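Local structure of oxysterol-binding protein homolog 3 (Saccharomyces cerevisiae, 4IC4) at residues Lys118-Leu123 and Arg324-Ala329; Glu126-Ile131 and Pro318-Leu323; Ser65-Ser70 and Tyr296-Phe301. The protein carries lipids in a hydrophobic pocket and moves them between membranes without vesicles, binding phosphatidylinositol 4-phosphate through its OSBP-related domain. One frame throughout, in Å; residues are numbered along the deposited sequence.

Contact 1 (Lys118-Leu123 and Arg324-Ala329)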
loop_
_atom_site.group_PDB
_atom_site.type_symbol
_atom_site.label_atom_id
_atom_site.label_comp_id
_atom_site.label_asym_id
_atom_site.label_seq_id
_atom_site.Cartn_x
_atom_site.Cartn_y
_atom_site.Cartn_z
ATOM N N LYS A 118 0.232 13.008 0.323
ATOM C CA LYS A 118 0.707 11.792 -0.336
ATOM C C LYS A 118 2.001 11.299 0.311
ATOM O O LYS A 118 2.721 12.066 0.942
ATOM C CB LYS A 118 0.970 12.065 -1.820
ATOM C CG LYS A 118 2.177 12.954 -2.082
ATOM C CD LYS A 118 2.374 13.201 -3.570
ATOM C CE LYS A 118 3.608 14.054 -3.826
ATOM N NZ LYS A 118 4.845 13.396 -3.314
ATOM N N PRO A 119 2.307 10.001 0.171
ATOM C CA PRO A 119 3.540 9.479 0.768
ATOM C C PRO A 119 4.777 9.991 0.037
ATOM O O PRO A 119 4.687 10.479 -1.089
ATOM C CB PRO A 119 3.397 7.965 0.603
ATOM C CG PRO A 119 1.909 7.754 0.552
ATOM C CD PRO A 119 1.447 8.907 -0.308
ATOM N N PHE A 120 5.928 9.891 0.693
ATOM C CA PHE A 120 7.190 10.289 0.077
ATOM C C PHE A 120 7.510 9.294 -1.032
ATOM O O PHE A 120 7.245 8.093 -0.895
ATOM C CB PHE A 120 8.336 10.208 1.082
ATOM C CG PHE A 120 8.408 11.360 2.039
ATOM C CD1 PHE A 120 9.462 12.267 1.965
ATOM C CD2 PHE A 120 7.470 11.504 3.052
ATOM C CE1 PHE A 120 9.583 13.298 2.892
ATOM C CE2 PHE A 120 7.582 12.531 3.984
ATOM C CZ PHE A 120 8.645 13.429 3.904
ATOM N N ASN A 121 8.082 9.782 -2.128
ATOM C CA ASN A 121 8.484 8.899 -3.216
ATOM C C ASN A 121 9.743 8.173 -2.748
ATOM O O ASN A 121 10.722 8.803 -2.355
ATOM C CB ASN A 121 8.819 9.699 -4.477
ATOM C CG ASN A 121 7.610 10.375 -5.074
ATOM O OD1 ASN A 121 6.610 9.728 -5.371
ATOM N ND2 ASN A 121 7.697 11.687 -5.261
ATOM N N PRO A 122 9.732 6.836 -2.768
ATOM C CA PRO A 122 10.934 6.128 -2.327
ATOM C C PRO A 122 12.077 6.366 -3.309
ATOM O O PRO A 122 11.858 6.753 -4.456
ATOM C CB PRO A 122 10.500 4.663 -2.332
ATOM C CG PRO A 122 9.008 4.730 -2.175
ATOM C CD PRO A 122 8.633 5.898 -3.045
ATOM N N LEU A 123 13.296 6.138 -2.847
ATOM C CA LEU A 123 14.457 6.279 -3.705
ATOM C C LEU A 123 14.653 4.929 -4.389
ATOM O O LEU A 123 14.209 3.902 -3.881
ATOM C CB LEU A 123 15.698 6.592 -2.870
ATOM C CG LEU A 123 15.622 7.864 -2.029
ATOM C CD1 LEU A 123 16.853 7.956 -1.137
ATOM C CD2 LEU A 123 15.517 9.081 -2.945
ATOM N N ARG A 324 15.068 6.862 6.669
ATOM C CA ARG A 324 15.092 8.102 5.896
ATOM C C ARG A 324 14.996 9.311 6.815
ATOM O O ARG A 324 14.065 9.433 7.615
ATOM C CB ARG A 324 13.964 8.131 4.862
ATOM C CG ARG A 324 14.328 7.350 3.618
ATOM C CD ARG A 324 13.362 7.553 2.478
ATOM N NE ARG A 324 13.198 8.949 2.080
ATOM C CZ ARG A 324 12.667 9.312 0.917
ATOM N NH1 ARG A 324 12.272 8.382 0.057
ATOM N NH2 ARG A 324 12.497 10.592 0.619
ATOM N N PRO A 325 15.961 10.230 6.701
ATOM C CA PRO A 325 15.982 11.431 7.538
ATOM C C PRO A 325 14.897 12.458 7.273
ATOM O O PRO A 325 14.446 13.136 8.202
ATOM C CB PRO A 325 17.383 11.991 7.302
ATOM C CG PRO A 325 17.666 11.598 5.901
ATOM C CD PRO A 325 17.154 10.169 5.841
ATOM N N ASP A 326 14.476 12.588 6.021
ATOM C CA ASP A 326 13.438 13.556 5.712
ATOM C C ASP A 326 12.095 13.093 6.267
ATOM O O ASP A 326 11.359 13.879 6.867
ATOM C CB ASP A 326 13.365 13.822 4.199
ATOM C CG ASP A 326 13.272 12.553 3.357
ATOM O OD1 ASP A 326 13.491 11.427 3.861
ATOM O OD2 ASP A 326 12.996 12.702 2.148
ATOM N N ILE A 327 11.788 11.812 6.097
ATOM C CA ILE A 327 10.535 11.284 6.615
ATOM C C ILE A 327 10.528 11.373 8.143
ATOM O O ILE A 327 9.520 11.749 8.744
ATOM C CB ILE A 327 10.321 9.810 6.199
ATOM C CG1 ILE A 327 10.281 9.695 4.669
ATOM C CG2 ILE A 327 9.028 9.276 6.827
ATOM C CD1 ILE A 327 9.946 8.294 4.149
ATOM N N ARG A 328 11.657 11.042 8.768
ATOM C CA ARG A 328 11.751 11.077 10.225
ATOM C C ARG A 328 11.618 12.491 10.783
ATOM O O ARG A 328 10.870 12.719 11.732
ATOM C CB ARG A 328 13.076 10.466 10.695
ATOM C CG ARG A 328 13.193 10.350 12.212
ATOM C CD ARG A 328 12.159 9.385 12.769
ATOM N NE ARG A 328 12.339 8.048 12.214
ATOM C CZ ARG A 328 11.456 7.061 12.324
ATOM N NH1 ARG A 328 10.313 7.249 12.972
ATOM N NH2 ARG A 328 11.715 5.879 11.784
ATOM N N ALA A 329 12.343 13.434 10.193
ATOM C CA ALA A 329 12.284 14.815 10.651
ATOM C C ALA A 329 10.865 15.359 10.500
ATOM O O ALA A 329 10.360 16.052 11.386
ATOM C CB ALA A 329 13.266 15.668 9.860
HETATM O O HOH W 1 11.293 11.461 -1.888
#

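Contact 2 (Glu126-Ile131 and Pro318-Leu323)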
loop_
_atom_site.group_PDB
_atom_site.type_symbol
_atom_site.label_atom_id
_atom_site.label_comp_id
_atom_site.label_asym_id
_atom_site.label_seq_id
_atom_site.Cartn_x
_atom_site.Cartn_y
_atom_site.Cartn_z
ATOM N N GLU A 126 15.493 1.774 -2.387
ATOM C CA GLU A 126 15.022 1.937 -1.019
ATOM C C GLU A 126 14.211 0.666 -0.739
ATOM O O GLU A 126 13.602 0.090 -1.646
ATOM C CB GLU A 126 14.123 3.175 -0.902
ATOM C CG GLU A 126 13.503 3.384 0.479
ATOM C CD GLU A 126 12.792 4.725 0.603
ATOM O OE1 GLU A 126 11.851 4.834 1.418
ATOM O OE2 GLU A 126 13.180 5.674 -0.110
ATOM N N THR A 127 14.197 0.234 0.514
ATOM C CA THR A 127 13.469 -0.967 0.888
ATOM C C THR A 127 12.585 -0.707 2.095
ATOM O O THR A 127 12.694 0.326 2.754
ATOM C CB THR A 127 14.440 -2.109 1.261
ATOM O OG1 THR A 127 15.324 -1.662 2.300
ATOM C CG2 THR A 127 15.251 -2.543 0.054
ATOM N N PHE A 128 11.680 -1.633 2.357
ATOM C CA PHE A 128 10.850 -1.538 3.539
ATOM C C PHE A 128 10.449 -2.934 3.946
ATOM O O PHE A 128 9.803 -3.653 3.189
ATOM C CB PHE A 128 9.590 -0.699 3.325
ATOM C CG PHE A 128 8.690 -0.666 4.528
ATOM C CD1 PHE A 128 9.126 -0.100 5.724
ATOM C CD2 PHE A 128 7.421 -1.238 4.481
ATOM C CE1 PHE A 128 8.312 -0.107 6.860
ATOM C CE2 PHE A 128 6.599 -1.252 5.610
ATOM C CZ PHE A 128 7.045 -0.685 6.806
ATOM N N GLU A 129 10.869 -3.333 5.137
ATOM C CA GLU A 129 10.510 -4.640 5.649
ATOM C C GLU A 129 9.424 -4.433 6.692
ATOM O O GLU A 129 9.329 -3.366 7.306
ATOM C CB GLU A 129 11.705 -5.325 6.320
ATOM C CG GLU A 129 12.169 -4.640 7.609
ATOM C CD GLU A 129 13.004 -5.552 8.497
ATOM O OE1 GLU A 129 12.627 -5.731 9.671
ATOM O OE2 GLU A 129 14.032 -6.082 8.033
ATOM N N LEU A 130 8.602 -5.454 6.884
ATOM C CA LEU A 130 7.547 -5.394 7.881
ATOM C C LEU A 130 7.285 -6.788 8.416
ATOM O O LEU A 130 6.724 -7.643 7.727
ATOM C CB LEU A 130 6.258 -4.808 7.294
ATOM C CG LEU A 130 5.100 -4.716 8.298
ATOM C CD1 LEU A 130 5.468 -3.786 9.453
ATOM C CD2 LEU A 130 3.854 -4.220 7.590
ATOM N N ILE A 131 7.723 -7.015 9.649
ATOM C CA ILE A 131 7.528 -8.291 10.312
ATOM C C ILE A 131 6.417 -8.114 11.338
ATOM O O ILE A 131 6.538 -7.301 12.259
ATOM C CB ILE A 131 8.804 -8.738 11.051
ATOM C CG1 ILE A 131 9.934 -8.976 10.045
ATOM C CG2 ILE A 131 8.520 -10.005 11.849
ATOM C CD1 ILE A 131 11.280 -9.253 10.691
ATOM N N PRO A 318 20.921 -0.477 5.284
ATOM C CA PRO A 318 20.976 0.987 5.219
ATOM C C PRO A 318 19.838 1.643 4.443
ATOM O O PRO A 318 19.620 2.849 4.551
ATOM C CB PRO A 318 22.319 1.252 4.539
ATOM C CG PRO A 318 23.141 0.063 4.924
ATOM C CD PRO A 318 22.171 -1.077 4.791
ATOM N N THR A 319 19.101 0.832 3.693
ATOM C CA THR A 319 18.045 1.309 2.807
ATOM C C THR A 319 16.591 1.345 3.280
ATOM O O THR A 319 15.721 1.795 2.531
ATOM C CB THR A 319 18.067 0.469 1.516
ATOM O OG1 THR A 319 17.905 -0.912 1.863
ATOM C CG2 THR A 319 19.398 0.632 0.773
ATOM N N ASP A 320 16.304 0.884 4.493
ATOM C CA ASP A 320 14.914 0.857 4.950
ATOM C C ASP A 320 14.286 2.244 5.082
ATOM O O ASP A 320 14.942 3.200 5.509
ATOM C CB ASP A 320 14.823 0.121 6.287
ATOM C CG ASP A 320 13.402 -0.302 6.628
ATOM O OD1 ASP A 320 12.949 -1.357 6.135
ATOM O OD2 ASP A 320 12.734 0.425 7.391
ATOM N N SER A 321 13.009 2.353 4.724
ATOM C CA SER A 321 12.300 3.632 4.815
ATOM C C SER A 321 12.343 4.221 6.225
ATOM O O SER A 321 12.284 5.439 6.391
ATOM C CB SER A 321 10.839 3.470 4.393
ATOM O OG SER A 321 10.724 3.106 3.028
ATOM N N ARG A 322 12.437 3.366 7.238
ATOM C CA ARG A 322 12.488 3.850 8.619
ATOM C C ARG A 322 13.761 4.639 8.901
ATOM O O ARG A 322 13.847 5.336 9.912
ATOM C CB ARG A 322 12.424 2.688 9.607
ATOM C CG ARG A 322 11.150 1.866 9.563
ATOM C CD ARG A 322 11.215 0.766 10.603
ATOM N NE ARG A 322 10.061 -0.127 10.559
ATOM C CZ ARG A 322 9.893 -1.100 9.669
ATOM N NH1 ARG A 322 10.807 -1.317 8.731
ATOM N NH2 ARG A 322 8.814 -1.870 9.729
ATOM N N LEU A 323 14.747 4.525 8.015
ATOM C CA LEU A 323 16.010 5.222 8.212
ATOM C C LEU A 323 16.112 6.523 7.420
ATOM O O LEU A 323 17.126 7.221 7.491
ATOM C CB LEU A 323 17.177 4.286 7.868
ATOM C CG LEU A 323 17.202 2.984 8.683
ATOM C CD1 LEU A 323 18.408 2.141 8.286
ATOM C CD2 LEU A 323 17.230 3.305 10.174
HETATM O O HOH W 2 14.584 -2.861 4.584
#

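Contact 3 (Ser65-Ser70 and Tyr296-Phe301)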
loop_
_atom_site.group_PDB
_atom_site.type_symbol
_atom_site.label_atom_id
_atom_site.label_comp_id
_atom_site.label_asym_id
_atom_site.label_seq_id
_atom_site.Cartn_x
_atom_site.Cartn_y
_atom_site.Cartn_z
ATOM N N SER A 65 3.469 18.611 1.441
ATOM C CA SER A 65 2.457 17.935 0.632
ATOM C C SER A 65 2.457 16.442 0.948
ATOM O O SER A 65 1.619 15.694 0.447
ATOM C CB SER A 65 2.746 18.112 -0.859
ATOM O OG SER A 65 2.710 19.474 -1.247
ATOM N N ASN A 66 3.404 16.015 1.776
ATOM C CA ASN A 66 3.529 14.605 2.135
ATOM C C ASN A 66 2.970 14.245 3.506
ATOM O O ASN A 66 2.671 15.113 4.332
ATOM C CB ASN A 66 5.009 14.198 2.134
ATOM C CG ASN A 66 5.650 14.292 0.768
ATOM O OD1 ASN A 66 6.841 14.595 0.655
ATOM N ND2 ASN A 66 4.883 14.019 -0.273
ATOM N N GLU A 67 2.821 12.938 3.716
ATOM C CA GLU A 67 2.428 12.371 4.998
ATOM C C GLU A 67 3.734 11.651 5.364
ATOM O O GLU A 67 4.521 11.310 4.474
ATOM C CB GLU A 67 1.248 11.403 4.863
ATOM C CG GLU A 67 1.391 10.344 3.797
ATOM C CD GLU A 67 0.170 9.448 3.709
ATOM O OE1 GLU A 67 -0.887 9.826 4.260
ATOM O OE2 GLU A 67 0.264 8.374 3.082
ATOM N N PRO A 68 3.984 11.413 6.659
ATOM C CA PRO A 68 5.222 10.755 7.089
ATOM C C PRO A 68 5.482 9.269 6.849
ATOM O O PRO A 68 5.866 8.551 7.768
ATOM C CB PRO A 68 5.309 11.130 8.568
ATOM C CG PRO A 68 3.880 11.149 8.979
ATOM C CD PRO A 68 3.184 11.840 7.821
ATOM N N ILE A 69 5.280 8.817 5.616
ATOM C CA ILE A 69 5.581 7.432 5.237
ATOM C C ILE A 69 5.964 7.430 3.760
ATOM O O ILE A 69 5.679 8.390 3.037
ATOM C CB ILE A 69 4.386 6.438 5.431
ATOM C CG1 ILE A 69 3.184 6.868 4.591
ATOM C CG2 ILE A 69 4.046 6.296 6.908
ATOM C CD1 ILE A 69 2.118 5.789 4.501
ATOM N N SER A 70 6.635 6.369 3.315
ATOM C CA SER A 70 7.030 6.255 1.912
ATOM C C SER A 70 5.972 5.451 1.163
ATOM O O SER A 70 5.097 4.841 1.781
ATOM C CB SER A 70 8.381 5.544 1.785
ATOM O OG SER A 70 8.244 4.156 2.043
ATOM N N TYR A 296 -3.164 13.148 9.951
ATOM C CA TYR A 296 -3.260 12.620 8.591
ATOM C C TYR A 296 -4.334 11.558 8.365
ATOM O O TYR A 296 -4.363 10.932 7.308
ATOM C CB TYR A 296 -1.906 12.028 8.175
ATOM C CG TYR A 296 -0.735 12.973 8.319
ATOM C CD1 TYR A 296 -0.480 13.944 7.352
ATOM C CD2 TYR A 296 0.109 12.901 9.423
ATOM C CE1 TYR A 296 0.589 14.823 7.477
ATOM C CE2 TYR A 296 1.186 13.782 9.564
ATOM C CZ TYR A 296 1.416 14.736 8.584
ATOM O OH TYR A 296 2.473 15.607 8.701
ATOM N N GLY A 297 -5.211 11.351 9.342
ATOM C CA GLY A 297 -6.246 10.342 9.184
ATOM C C GLY A 297 -5.686 8.929 9.227
ATOM O O GLY A 297 -6.329 7.981 8.779
ATOM N N PHE A 298 -4.485 8.797 9.779
ATOM C CA PHE A 298 -3.792 7.510 9.896
ATOM C C PHE A 298 -4.537 6.458 10.711
ATOM O O PHE A 298 -5.236 6.783 11.674
ATOM C CB PHE A 298 -2.443 7.699 10.599
ATOM C CG PHE A 298 -1.290 8.027 9.688
ATOM C CD1 PHE A 298 -1.484 8.537 8.407
ATOM C CD2 PHE A 298 0.013 7.869 10.156
ATOM C CE1 PHE A 298 -0.392 8.887 7.609
ATOM C CE2 PHE A 298 1.103 8.215 9.370
ATOM C CZ PHE A 298 0.902 8.723 8.098
ATOM N N THR A 299 -4.368 5.194 10.331
ATOM C CA THR A 299 -4.932 4.099 11.112
ATOM C C THR A 299 -3.814 3.782 12.104
ATOM O O THR A 299 -2.696 4.296 11.976
ATOM C CB THR A 299 -5.188 2.810 10.283
ATOM O OG1 THR A 299 -3.938 2.190 9.944
ATOM C CG2 THR A 299 -5.965 3.125 9.017
ATOM N N LYS A 300 -4.100 2.956 13.102
ATOM C CA LYS A 300 -3.057 2.589 14.043
ATOM C C LYS A 300 -1.967 1.848 13.277
ATOM O O LYS A 300 -0.784 2.009 13.560
ATOM C CB LYS A 300 -3.617 1.714 15.165
ATOM C CG LYS A 300 -4.416 2.508 16.176
ATOM C CD LYS A 300 -4.935 1.635 17.302
ATOM C CE LYS A 300 -5.703 2.470 18.315
ATOM N NZ LYS A 300 -6.237 1.633 19.423
ATOM N N PHE A 301 -2.372 1.052 12.289
ATOM C CA PHE A 301 -1.416 0.295 11.484
ATOM C C PHE A 301 -0.499 1.268 10.733
ATOM O O PHE A 301 0.716 1.070 10.678
ATOM C CB PHE A 301 -2.162 -0.605 10.488
ATOM C CG PHE A 301 -1.281 -1.608 9.783
ATOM C CD1 PHE A 301 -0.880 -2.778 10.422
ATOM C CD2 PHE A 301 -0.871 -1.392 8.471
ATOM C CE1 PHE A 301 -0.088 -3.721 9.765
ATOM C CE2 PHE A 301 -0.076 -2.336 7.804
ATOM C CZ PHE A 301 0.312 -3.497 8.453
#

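Contact 1 (Lys118-Leu123 and Arg324-Ala329)
The CG1 methylene of Ile327 sits over the middle of one face of the Phe120 ring, a CH-pi contact with CG1 3.6 Å from the ring centroid and 12° off its normal. The guanidinium of Arg324 stands steeply against that ring, the planes 76° apart, with Leu123 CG over one of its faces and Phe120 CB over the other. Its edge carries the polar work: Arg324 NH1 donates to Asn121 O at 2.9 Å, in the guanidinium plane but from above the carbonyl plane. Arg324 is the N-cap residue of helix 325-331, which in this OSBP-related domain lies beside strand 118-120, the strand that begins with the phosphoinositide-binding Lys118. The bend at chi3 (57°) sets NE and NH2 side-on to the carboxylate of Asp326. Arg324 NE reaches Asp326 OD1, Arg324 NH2 makes a salt bridge with Asp326 OD2 at 2.7 Å, and both carboxylate oxygens use their syn lone pairs. Asp326 OD1 also accepts from Ile327 N, above the carboxylate plane. A water bridges Arg324 NH2 and Asn121 O, while NH1 has a second, charged partner in Glu126.

Contact 2 (Glu126-Ile131 and Pro318-Leu323)
One face of the Arg322 guanidinium carries the rim carbon CE1 of Phe128, the planes 25° apart; Phe128 CE1 approaches Arg322 NH1 to 3.3 Å. At the guanidinium edge NH1 and NH2 converge end-on on one atom, with Arg322 NH2 2.9 Å from Glu129 O, and Leu130 CD1 lies close to the same plane. Asp320 OD2 is near the plane of the Phe128 ring, at its edge. This oxygen takes two bonds from opposite faces of its carboxylate, one from Arg322 NH1 as a salt bridge and one from Arg322 N, which closes an Asx turn. On the other side of the carboxylate, Asp320 OD1 accepts from Glu129 N at 3.0 Å, met nearly head-on to its C-O bond, and from a water that also bonds Thr127 OG1. Asp320 thus ties the loop's arginine to the strand.

Between the backbones a single beta bridge pairs Thr127 with Asp320: Thr127 N donates to Thr319 O with an almost straight N-H...O angle of 177°, and Ser321 N returns a bond to Thr127 O. In this way the loop between helices 300-305 and 325-331 docks on strand 127-132, whose antiparallel neighbour in the beta barrel of the OSBP-related domain is strand 137-145.

Beside the bridge the hydroxyls of Thr127 and Thr319 share a hydrogen bond, OG1 to OG1, of 2.7 Å. Glu126, extended with CG anti to the backbone N (chi1 176°), brings Glu126 OE1 to Ser321 OG at 2.6 Å. The serine donates there, to the lone pair anti to the other carboxylate oxygen. Beyond the contact, the Glu129 carboxylate is held by Tyr381 and Arg385, and Phe128 also packs on helix 71-76.

Contact 3 (Ser65-Ser70 and Tyr296-Phe301)
Pro68, the centre of an inverse gamma turn, sets its CD over one face of the Tyr296 ring, and the tyrosine's own backbone is in the left-handed region. The turn is closed by the bond from Ile69 N to Glu67 O, 2.8 Å long, and the chain turns a corner at Pro68 and Ile69. No hydrogen bond crosses between the two segments; one tyrosine face, a phenylalanine and aliphatic groups carry the contact.

Pro68 CD is 3.5 Å from the centroid of the Tyr296 ring and 22° off its normal, a CH-pi contact displaced toward the rim, where Tyr296 CE2 is the nearest ring atom at 3.3 Å from Pro68 CD. Glu67 CA lies over the face more loosely, 4.3 Å from the centroid of the Tyr296 ring. Tyr296 CG stands beside its backbone N (chi1 -54°), which directs the ring at the turn.

Phe298 reaches the proline from another direction. Phe298 CZ is 3.9 Å from Pro68 CD, and Ile69 CG2 is a little farther from the same CZ. At the edge of this ring, near its plane, lies Glu67 OE1, 3.5 Å from Phe298 CE1, with the carboxylate turned 83° against the ring. Glu67 OE1 also forms a salt bridge with Arg114.

Tyr330 of helix 325-331 touches both Pro68 and Tyr296, so the turn is also packed against that helix. Asn66 uses its side-chain amide to bond Lys118 O and Lys342, next to Lys118 of the phosphoinositide site. The contact thus rests on an inverse gamma turn at the corner between strand 66-67 and helix 71-76, packed on the loop that leads into helix 300-305 of the OSBP-related domain.

All three contacts are buried, and contacts 1 and 2 share one continuous run of chain, residues 318-329, which meets the two consecutive strands 118-120 and 127-132. The Arg324-Glu126 salt bridge joins them directly. Contact 3 reaches contact 1 through backbone bonds that pair 65-70 with 118-123, among them Phe120 N to Ile69 O, and reaches contact 2 through the hydroxyls of Ser70 and Ser321. The chemistry shifts along the way: contact 2 is a dense polar network around a beta bridge, contact 1 mixes an arginine-aspartate pair with an aromatic face, and contact 3 is largely apolar. Contact 1 contains Lys118 of the phosphoinositide site, and contact 3 touches it through Asn66.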